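Alpha-L-arabinosidase (Xanthomonas axonopodis pv. citri, PDB 6D25) probably hydrolyses terminal alpha-L-arabinofuranosyl side chains from arabinoxylans, including those on internally di-substituted units, as a trimeric GH51 arabinofuranosidase. Local coordinates at residues F283-W288 with P417-G422; Q290-T295 with A349-L354; T424-V429 with T446-S451. All coordinates share one frame; numbering follows the deposited sequence.

The three contacts cluster where the helical side of a (beta/alpha)8 barrel meets the C-terminal beta domain. Interactions 1 and 2 share helix 285-312 and lie about 12 Å apart between centres, with Trp288 CZ2 packed 3.7 Å from Leu350 CD2. Interactions 1 and 3 are closer, about 7 Å between centres, because strands 407-421 and 424-435 are sheet neighbours. Interactions 2 and 3 are about 10 Å apart between centres and meet where Ser353 OG and Thr446 OG1 hydrogen-bond at 2.9 Å. All three are structural contacts; as in other barrels of this type, the active site is expected at the carboxyl ends of the parallel strands.

Interaction 1. Residues F283-W288 with P417-G422; sequences FDEAAW and PQYRHG
Glu285 and Tyr419 form the direct hydrogen bond of this contact: Tyr419 OH donates to Glu285 OE2 over 2.6 Å. The two side chains come from opposite directions, and the oxygen arrives at the edge of the phenol ring, in its plane, with carboxylate and ring only 25° apart. OE2 uses its anti lone pair, the one turned away from the other carboxylate oxygen. The phenol oxygen also takes a weak bond from Ala450 N, which continues the link into the loop after Leu448.

Stacking and CH-pi contact tie the same glutamate to His421. With its CG anti to the backbone N (chi1 -176°) and the chain extended beyond it, Glu285 lays its aliphatic part along the imidazole. CG stands almost straight above the ring centre of His421 at 3.8 Å, while the carboxylate follows at 13° to the ring plane, displaced toward the rim.

Water completes the polar set. Water 1 lies in the imidazole plane, 2.7 Å from His421 ND1, donates to Arg420 O at 2.9 Å and reaches Glu285 OE2 weakly. Water 2 accepts from Ala286 N at 3.0 Å and also meets His421 NE2, so both ring nitrogens have a water partner. At the N-cap, Asp284 OD1 accepts from Ala287 N at 3.1 Å, fixing the helix start that carries Glu285.

Apolar packing is smaller: Trp288 CD1 comes within 4.1 Å of Tyr419 CE2, the side chains crossing near a right angle, and the indole NE1 bonds to Leu448 O.

Around the contact, Ile289 of helix 285-312 touches both Tyr419 and His421, Trp288 leans on Arg347 and Leu350 of helix 346-361, and Tyr419 packs on Val426 of strand 424-435.

Interaction 2. Residues Q290-T295 with A349-L354; sequences QTLSRT and ALVASL
Two consecutive outer helices of the (beta/alpha)8 barrel pack here, Leu292, Thr291 and Thr295 of one facing Leu350, Val351 and Leu354 of the next. The order supports the assignment: helix 285-312 follows parallel strand 262-269, and helix 346-361 follows strand 319-325. Their axes run in nearly the same direction, 22° apart, and approach to 10.0 Å, a spacing filled by side chains of moderate size.

Leu292 carries the apolar centre. Its CG is anti to the carbonyl carbon (chi1 -59°), which brings the CD2 methyl forward although the first bond of the side chain does not aim at the other helix. CD2 then meets one turn of residues: Leu350 CB at 4.0 Å, Val351 CG2 at 4.2 Å and Leu354 CD1 at 4.1 Å. The Leu292 and Leu354 side chains cross at about a right angle, so methyl meets methyl without the branches running alongside each other.

Thr291 uses its methyl alone, Thr295 both branches. Thr291 CG2, anti to the backbone N, lies 4.0 Å from Val351 CG2, while its hydroxyl bonds to Ala287 O within its own helix. Thr295 places CG2 3.9 Å from Leu354 CD1 and OG1 3.4 Å from Val351 CG1. That buried hydroxyl is satisfied by hydrogen bonds with Thr269 OG1 at the end of strand 262-269, and with Asn355 ND2, the residue after Leu354. Thr295 OG1 thus ties helix 285-312 to that strand end and, through Asn355, to helix 346-361, while the two segments themselves meet by van der Waals contact.

On the flanks, Ala349, Ala352 and Ser353 touch Val397 of helix 393-400, Leu350 rests on Ile514 of strand 513-519, and Leu354 on His430 of strand 424-435.

Interaction 3. Residues T424-V429 with T446-S451; sequences TQVPAV and TNLDAS
The carbonyl group of Ala428 and the carboxamide of Asn447 are the flat groups that meet, Ala428 O and Asn447 OD1 3.4 Å apart as two acceptors with no bond between them. From 22° outside the Ala428 carbonyl plane, Leu448 N donates to Ala428 O at 2.9 Å. At the carboxamide, Asp449 N approaches OD1 of Asn447 at 3.0 Å, tilted 35° from the plane; this bond, two residues on, makes an Asx turn. The amide nitrogen of that group, Asn447 ND2, turns to Ala452 O and Leu509 O. Both methyls of Leu448 approach a third carbonyl oxygen, Pro427 O, CD1 to 3.4 Å.

Beyond the carbonyls, the strands pair as antiparallel neighbours. Val429 and Asn447 are a non-hydrogen-bonded pair, CA to CA 4.7 Å, and their side chains share one face of the sheet. Val429 CA also points its hydrogen at Thr446 O, 3.2 Å away, a CA-H...O contact of the kind found at such pairs.

Apolar contact comes from Val426 and Leu448. With chi1 -63° placing Val426 CG1 anti to the carbonyl carbon, CG2 falls between the backbone N and that carbon, 3.7 Å from Leu448 CD2; the side chains meet at a slant.

After Asn447 the chain leaves the strand, and a second Asx turn holds it, Ser451 N to Asp449 OD1 at 2.8 Å.

Chemically, the backbone pairing between these two segments is a single bond, Leu448 N to Ala428 O, supplemented by two Asx turns, one on the Asn447 carboxamide and one on the Asp449 carboxylate; the hairpin continues with Thr446 paired to His430. The two close acceptors each have their own N-H, from Leu448 and from Asp449, which probably offsets their mutual repulsion in this buried setting.

Interaction 1. Residues F283-W288 with P417-G422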
loop_
_atom_site.group_PDB
_atom_site.type_symbol
_atom_site.label_atom_id
_atom_site.label_comp_id
_atom_site.label_asym_id
_atom_site.label_seq_id
_atom_site.Cartn_x
_atom_site.Cartn_y
_atom_site.Cartn_z
ATOM N N PHE A 283 -10.344 45.923 -2.673
ATOM C CA PHE A 283 -10.114 45.755 -1.268
ATOM C C PHE A 283 -9.739 47.093 -0.635
ATOM O O PHE A 283 -9.219 47.981 -1.294
ATOM C CB PHE A 283 -9.008 44.724 -1.013
ATOM C CG PHE A 283 -7.730 44.908 -1.797
ATOM C CD1 PHE A 283 -6.713 45.707 -1.327
ATOM C CD2 PHE A 283 -7.539 44.232 -3.003
ATOM C CE1 PHE A 283 -5.558 45.852 -2.066
ATOM C CE2 PHE A 283 -6.377 44.381 -3.736
ATOM C CZ PHE A 283 -5.384 45.191 -3.269
ATOM N N ASP A 284 -9.963 47.162 0.663
ATOM C CA ASP A 284 -9.672 48.347 1.436
ATOM C C ASP A 284 -8.383 48.120 2.249
ATOM O O ASP A 284 -7.708 47.076 2.132
ATOM C CB ASP A 284 -10.856 48.724 2.322
ATOM C CG ASP A 284 -11.226 47.691 3.377
ATOM O OD1 ASP A 284 -10.440 46.736 3.628
ATOM O OD2 ASP A 284 -12.348 47.837 3.907
ATOM N N GLU A 285 -8.030 49.090 3.081
ATOM C CA GLU A 285 -6.752 49.038 3.773
ATOM C C GLU A 285 -6.752 47.885 4.782
ATOM O O GLU A 285 -5.688 47.304 5.008
ATOM C CB GLU A 285 -6.458 50.362 4.465
ATOM C CG GLU A 285 -5.093 50.422 5.120
ATOM C CD GLU A 285 -4.672 51.805 5.600
ATOM O OE1 GLU A 285 -5.491 52.773 5.436
ATOM O OE2 GLU A 285 -3.566 51.936 6.195
ATOM N N ALA A 286 -7.904 47.601 5.413
ATOM C CA ALA A 286 -8.005 46.463 6.365
ATOM C C ALA A 286 -7.606 45.143 5.674
ATOM O O ALA A 286 -6.833 44.368 6.233
ATOM C CB ALA A 286 -9.407 46.385 6.948
ATOM N N ALA A 287 -8.098 44.916 4.453
ATOM C CA ALA A 287 -7.791 43.700 3.718
ATOM C C ALA A 287 -6.319 43.680 3.271
ATOM O O ALA A 287 -5.699 42.617 3.198
ATOM C CB ALA A 287 -8.712 43.573 2.526
ATOM N N TRP A 288 -5.781 44.858 2.951
ATOM C CA TRP A 288 -4.356 45.032 2.600
ATOM C C TRP A 288 -3.472 44.555 3.755
ATOM O O TRP A 288 -2.647 43.630 3.596
ATOM C CB TRP A 288 -4.107 46.503 2.262
ATOM C CG TRP A 288 -2.686 46.948 2.146
ATOM C CD1 TRP A 288 -1.934 47.497 3.142
ATOM C CD2 TRP A 288 -1.870 46.966 0.957
ATOM N NE1 TRP A 288 -0.700 47.836 2.667
ATOM C CE2 TRP A 288 -0.615 47.497 1.340
ATOM C CE3 TRP A 288 -2.048 46.558 -0.369
ATOM C CZ2 TRP A 288 0.436 47.660 0.434
ATOM C CZ3 TRP A 288 -1.011 46.713 -1.270
ATOM C CH2 TRP A 288 0.225 47.254 -0.865
ATOM N N PRO A 417 9.344 51.296 12.994
ATOM C CA PRO A 417 8.090 51.307 13.722
ATOM C C PRO A 417 7.130 50.284 13.096
ATOM O O PRO A 417 7.376 49.787 11.971
ATOM C CB PRO A 417 7.486 52.714 13.583
ATOM C CG PRO A 417 8.471 53.486 12.746
ATOM C CD PRO A 417 9.473 52.504 12.174
ATOM N N GLN A 418 6.049 50.001 13.817
ATOM C CA GLN A 418 4.962 49.223 13.252
ATOM C C GLN A 418 4.060 50.124 12.416
ATOM O O GLN A 418 3.855 51.300 12.718
ATOM C CB GLN A 418 4.145 48.537 14.345
ATOM C CG GLN A 418 4.948 47.539 15.173
ATOM C CD GLN A 418 5.292 46.304 14.378
ATOM O OE1 GLN A 418 4.434 45.476 14.071
ATOM N NE2 GLN A 418 6.555 46.149 14.048
ATOM N N TYR A 419 3.540 49.536 11.346
ATOM C CA TYR A 419 2.393 50.044 10.622
ATOM C C TYR A 419 1.144 49.395 11.228
ATOM O O TYR A 419 1.058 48.160 11.248
ATOM C CB TYR A 419 2.531 49.698 9.139
ATOM C CG TYR A 419 1.274 49.736 8.301
ATOM C CD1 TYR A 419 0.325 50.751 8.432
ATOM C CD2 TYR A 419 1.071 48.784 7.321
ATOM C CE1 TYR A 419 -0.804 50.783 7.628
ATOM C CE2 TYR A 419 -0.048 48.794 6.514
ATOM C CZ TYR A 419 -0.978 49.812 6.652
ATOM O OH TYR A 419 -2.059 49.807 5.820
ATOM N N ARG A 420 0.227 50.214 11.736
ATOM C CA ARG A 420 -0.963 49.685 12.417
ATOM C C ARG A 420 -2.210 50.210 11.710
ATOM O O ARG A 420 -2.285 51.382 11.369
ATOM C CB ARG A 420 -1.074 50.162 13.871
ATOM C CG ARG A 420 0.205 50.049 14.678
ATOM C CD ARG A 420 -0.083 50.198 16.181
ATOM N NE ARG A 420 0.943 49.530 16.975
ATOM C CZ ARG A 420 2.066 50.105 17.377
ATOM N NH1 ARG A 420 3.078 49.369 17.818
ATOM N NH2 ARG A 420 2.174 51.418 17.275
ATOM N N HIS A 421 -3.176 49.337 11.517
ATOM C CA HIS A 421 -4.468 49.721 11.014
ATOM C C HIS A 421 -5.495 48.827 11.688
ATOM O O HIS A 421 -5.390 47.612 11.599
ATOM C CB HIS A 421 -4.518 49.623 9.482
ATOM C CG HIS A 421 -5.783 50.142 8.904
ATOM N ND1 HIS A 421 -6.029 51.493 8.773
ATOM C CD2 HIS A 421 -6.886 49.501 8.467
ATOM C CE1 HIS A 421 -7.242 51.671 8.266
ATOM N NE2 HIS A 421 -7.785 50.465 8.069
ATOM N N GLY A 422 -6.430 49.441 12.391
ATOM C CA GLY A 422 -7.342 48.690 13.262
ATOM C C GLY A 422 -6.588 47.856 14.279
ATOM O O GLY A 422 -5.694 48.372 14.929
HETATM O O HOH W 1 -3.833 52.899 9.421
HETATM O O HOH W 2 -9.954 49.710 6.128
#

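Interaction 2. Residues Q290-T295 with A349-L354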
loop_
_atom_site.group_PDB
_atom_site.type_symbol
_atom_site.label_atom_id
_atom_site.label_comp_id
_atom_site.label_asym_id
_atom_site.label_seq_id
_atom_site.Cartn_x
_atom_site.Cartn_y
_atom_site.Cartn_z
ATOM N N GLN A 290 -4.229 42.927 6.465
ATOM C CA GLN A 290 -4.500 41.552 6.871
ATOM C C GLN A 290 -3.714 40.570 5.969
ATOM O O GLN A 290 -3.178 39.592 6.458
ATOM C CB GLN A 290 -5.996 41.213 6.845
ATOM C CG GLN A 290 -6.281 39.909 7.619
ATOM C CD GLN A 290 -7.307 38.914 7.107
ATOM O OE1 GLN A 290 -7.137 37.687 7.315
ATOM N NE2 GLN A 290 -8.395 39.424 6.499
ATOM N N THR A 291 -3.687 40.829 4.671
ATOM C CA THR A 291 -2.970 39.971 3.742
ATOM C C THR A 291 -1.466 39.957 4.060
ATOM O O THR A 291 -0.834 38.901 4.092
ATOM C CB THR A 291 -3.209 40.416 2.291
ATOM O OG1 THR A 291 -4.605 40.439 2.042
ATOM C CG2 THR A 291 -2.531 39.518 1.299
ATOM N N LEU A 292 -0.887 41.136 4.293
ATOM C CA LEU A 292 0.523 41.212 4.562
ATOM C C LEU A 292 0.855 40.573 5.924
ATOM O O LEU A 292 1.879 39.916 6.076
ATOM C CB LEU A 292 0.978 42.680 4.483
ATOM C CG LEU A 292 0.743 43.372 3.140
ATOM C CD1 LEU A 292 1.357 44.768 3.136
ATOM C CD2 LEU A 292 1.300 42.531 1.981
ATOM N N SER A 293 -0.005 40.787 6.917
ATOM C CA SER A 293 0.156 40.162 8.225
ATOM C C SER A 293 0.175 38.636 8.076
ATOM O O SER A 293 1.066 37.930 8.616
ATOM C CB SER A 293 -0.929 40.596 9.154
ATOM O OG SER A 293 -0.745 40.036 10.442
ATOM N N ARG A 294 -0.782 38.108 7.340
ATOM C CA ARG A 294 -0.838 36.676 7.123
ATOM C C ARG A 294 0.397 36.174 6.370
ATOM O O ARG A 294 0.883 35.083 6.690
ATOM C CB ARG A 294 -2.123 36.277 6.395
ATOM C CG ARG A 294 -3.296 36.164 7.359
ATOM C CD ARG A 294 -4.597 35.883 6.659
ATOM N NE ARG A 294 -5.711 35.644 7.581
ATOM C CZ ARG A 294 -6.112 34.431 7.965
ATOM N NH1 ARG A 294 -7.106 34.334 8.825
ATOM N NH2 ARG A 294 -5.530 33.337 7.475
ATOM N N THR A 295 0.901 36.924 5.398
ATOM C CA THR A 295 2.020 36.386 4.609
ATOM C C THR A 295 3.280 36.307 5.492
ATOM O O THR A 295 4.099 35.413 5.341
ATOM C CB THR A 295 2.220 37.143 3.292
ATOM O OG1 THR A 295 2.690 36.218 2.299
ATOM C CG2 THR A 295 3.231 38.256 3.410
ATOM N N ALA A 349 2.452 41.717 -5.340
ATOM C CA ALA A 349 3.884 42.045 -5.467
ATOM C C ALA A 349 4.522 42.113 -4.079
ATOM O O ALA A 349 5.598 41.537 -3.873
ATOM C CB ALA A 349 4.057 43.331 -6.196
ATOM N N LEU A 350 3.883 42.841 -3.143
ATOM C CA LEU A 350 4.473 42.929 -1.798
ATOM C C LEU A 350 4.540 41.552 -1.125
ATOM O O LEU A 350 5.500 41.278 -0.380
ATOM C CB LEU A 350 3.707 43.950 -0.942
ATOM C CG LEU A 350 4.260 45.373 -1.044
ATOM C CD1 LEU A 350 3.847 46.056 -2.342
ATOM C CD2 LEU A 350 3.853 46.220 0.116
ATOM N N VAL A 351 3.514 40.711 -1.327
ATOM C CA VAL A 351 3.565 39.370 -0.796
ATOM C C VAL A 351 4.843 38.678 -1.286
ATOM O O VAL A 351 5.577 38.072 -0.490
ATOM C CB VAL A 351 2.305 38.547 -1.129
ATOM C CG1 VAL A 351 2.521 37.064 -0.945
ATOM C CG2 VAL A 351 1.124 39.021 -0.296
ATOM N N ALA A 352 5.125 38.770 -2.580
ATOM C CA ALA A 352 6.328 38.116 -3.116
ATOM C C ALA A 352 7.603 38.713 -2.513
ATOM O O ALA A 352 8.498 37.956 -2.124
ATOM C CB ALA A 352 6.322 38.193 -4.624
ATOM N N SER A 353 7.723 40.051 -2.422
ATOM C CA SER A 353 8.972 40.639 -1.919
ATOM C C SER A 353 9.184 40.244 -0.456
ATOM O O SER A 353 10.326 39.910 -0.072
ATOM C CB SER A 353 9.065 42.147 -2.100
ATOM O OG SER A 353 8.071 42.790 -1.333
ATOM N N LEU A 354 8.130 40.191 0.318
ATOM C CA LEU A 354 8.291 39.846 1.744
ATOM C C LEU A 354 8.740 38.387 1.906
ATOM O O LEU A 354 9.575 38.076 2.760
ATOM C CB LEU A 354 6.993 40.117 2.493
ATOM C CG LEU A 354 6.532 41.568 2.528
ATOM C CD1 LEU A 354 5.152 41.658 3.143
ATOM C CD2 LEU A 354 7.507 42.417 3.295
#

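Interaction 3. Residues T424-V429 with T446-S451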
loop_
_atom_site.group_PDB
_atom_site.type_symbol
_atom_site.label_atom_id
_atom_site.label_comp_id
_atom_site.label_asym_id
_atom_site.label_seq_id
_atom_site.Cartn_x
_atom_site.Cartn_y
_atom_site.Cartn_z
ATOM N N THR A 424 -4.608 45.326 13.644
ATOM C CA THR A 424 -3.499 44.599 13.002
ATOM C C THR A 424 -2.259 45.487 12.933
ATOM O O THR A 424 -2.367 46.689 12.688
ATOM C CB THR A 424 -3.898 44.137 11.595
ATOM O OG1 THR A 424 -5.021 43.283 11.782
ATOM C CG2 THR A 424 -2.828 43.373 10.854
ATOM N N GLN A 425 -1.094 44.884 13.185
ATOM C CA GLN A 425 0.159 45.587 13.014
ATOM C C GLN A 425 1.161 44.694 12.290
ATOM O O GLN A 425 1.189 43.486 12.471
ATOM C CB GLN A 425 0.733 46.104 14.331
ATOM C CG GLN A 425 1.108 45.067 15.354
ATOM C CD GLN A 425 1.643 45.781 16.585
ATOM O OE1 GLN A 425 1.215 46.895 16.950
ATOM N NE2 GLN A 425 2.642 45.177 17.202
ATOM N N VAL A 426 1.963 45.351 11.459
ATOM C CA VAL A 426 3.087 44.745 10.735
ATOM C C VAL A 426 4.260 45.722 10.783
ATOM O O VAL A 426 4.067 46.888 11.059
ATOM C CB VAL A 426 2.692 44.426 9.289
ATOM C CG1 VAL A 426 1.568 43.405 9.231
ATOM C CG2 VAL A 426 2.318 45.684 8.506
ATOM N N PRO A 427 5.474 45.251 10.499
ATOM C CA PRO A 427 6.578 46.206 10.341
ATOM C C PRO A 427 6.266 47.204 9.213
ATOM O O PRO A 427 5.776 46.796 8.171
ATOM C CB PRO A 427 7.826 45.347 10.026
ATOM C CG PRO A 427 7.259 44.017 9.585
ATOM C CD PRO A 427 5.971 43.862 10.364
ATOM N N ALA A 428 6.544 48.496 9.439
ATOM C CA ALA A 428 6.326 49.496 8.429
ATOM C C ALA A 428 7.207 49.208 7.192
ATOM O O ALA A 428 6.754 49.353 6.064
ATOM C CB ALA A 428 6.599 50.862 8.980
ATOM N N VAL A 429 8.464 48.832 7.434
ATOM C CA VAL A 429 9.406 48.544 6.355
ATOM C C VAL A 429 10.093 47.218 6.648
ATOM O O VAL A 429 10.409 46.881 7.802
ATOM C CB VAL A 429 10.437 49.678 6.196
ATOM C CG1 VAL A 429 11.527 49.351 5.174
ATOM C CG2 VAL A 429 9.755 51.002 5.822
ATOM N N THR A 446 10.811 47.173 1.164
ATOM C CA THR A 446 9.395 47.225 0.955
ATOM C C THR A 446 8.757 48.100 2.037
ATOM O O THR A 446 9.010 47.889 3.236
ATOM C CB THR A 446 8.784 45.821 1.033
ATOM O OG1 THR A 446 9.331 45.046 -0.036
ATOM C CG2 THR A 446 7.282 45.841 0.913
ATOM N N ASN A 447 7.951 49.063 1.607
ATOM C CA ASN A 447 7.138 49.882 2.519
ATOM C C ASN A 447 5.728 49.280 2.514
ATOM O O ASN A 447 5.015 49.372 1.506
ATOM C CB ASN A 447 7.112 51.346 2.078
ATOM C CG ASN A 447 6.408 52.286 3.047
ATOM O OD1 ASN A 447 5.705 51.807 3.970
ATOM N ND2 ASN A 447 6.610 53.607 2.850
ATOM N N LEU A 448 5.337 48.683 3.630
ATOM C CA LEU A 448 4.060 47.958 3.766
ATOM C C LEU A 448 2.906 48.927 4.000
ATOM O O LEU A 448 1.760 48.523 3.858
ATOM C CB LEU A 448 4.133 46.982 4.950
ATOM C CG LEU A 448 5.010 45.731 4.771
ATOM C CD1 LEU A 448 6.486 46.043 4.921
ATOM C CD2 LEU A 448 4.606 44.648 5.766
ATOM N N ASP A 449 3.180 50.155 4.390
ATOM C CA ASP A 449 2.124 51.106 4.752
ATOM C C ASP A 449 1.355 51.485 3.471
ATOM O O ASP A 449 1.956 51.869 2.465
ATOM C CB ASP A 449 2.710 52.336 5.458
ATOM C CG ASP A 449 1.687 53.143 6.232
ATOM O OD1 ASP A 449 0.663 53.537 5.597
ATOM O OD2 ASP A 449 1.924 53.382 7.467
ATOM N N ALA A 450 0.029 51.414 3.532
ATOM C CA ALA A 450 -0.835 51.749 2.391
ATOM C C ALA A 450 -0.792 53.257 2.094
ATOM O O ALA A 450 -1.153 53.643 0.981
ATOM C CB ALA A 450 -2.275 51.329 2.660
ATOM N N SER A 451 -0.394 54.119 3.024
ATOM C CA SER A 451 -0.444 55.541 2.691
ATOM C C SER A 451 0.767 56.347 3.193
ATOM O O SER A 451 0.979 57.432 2.664
ATOM C CB SER A 451 -1.746 56.161 3.150
ATOM O OG SER A 451 -1.809 56.154 4.559
#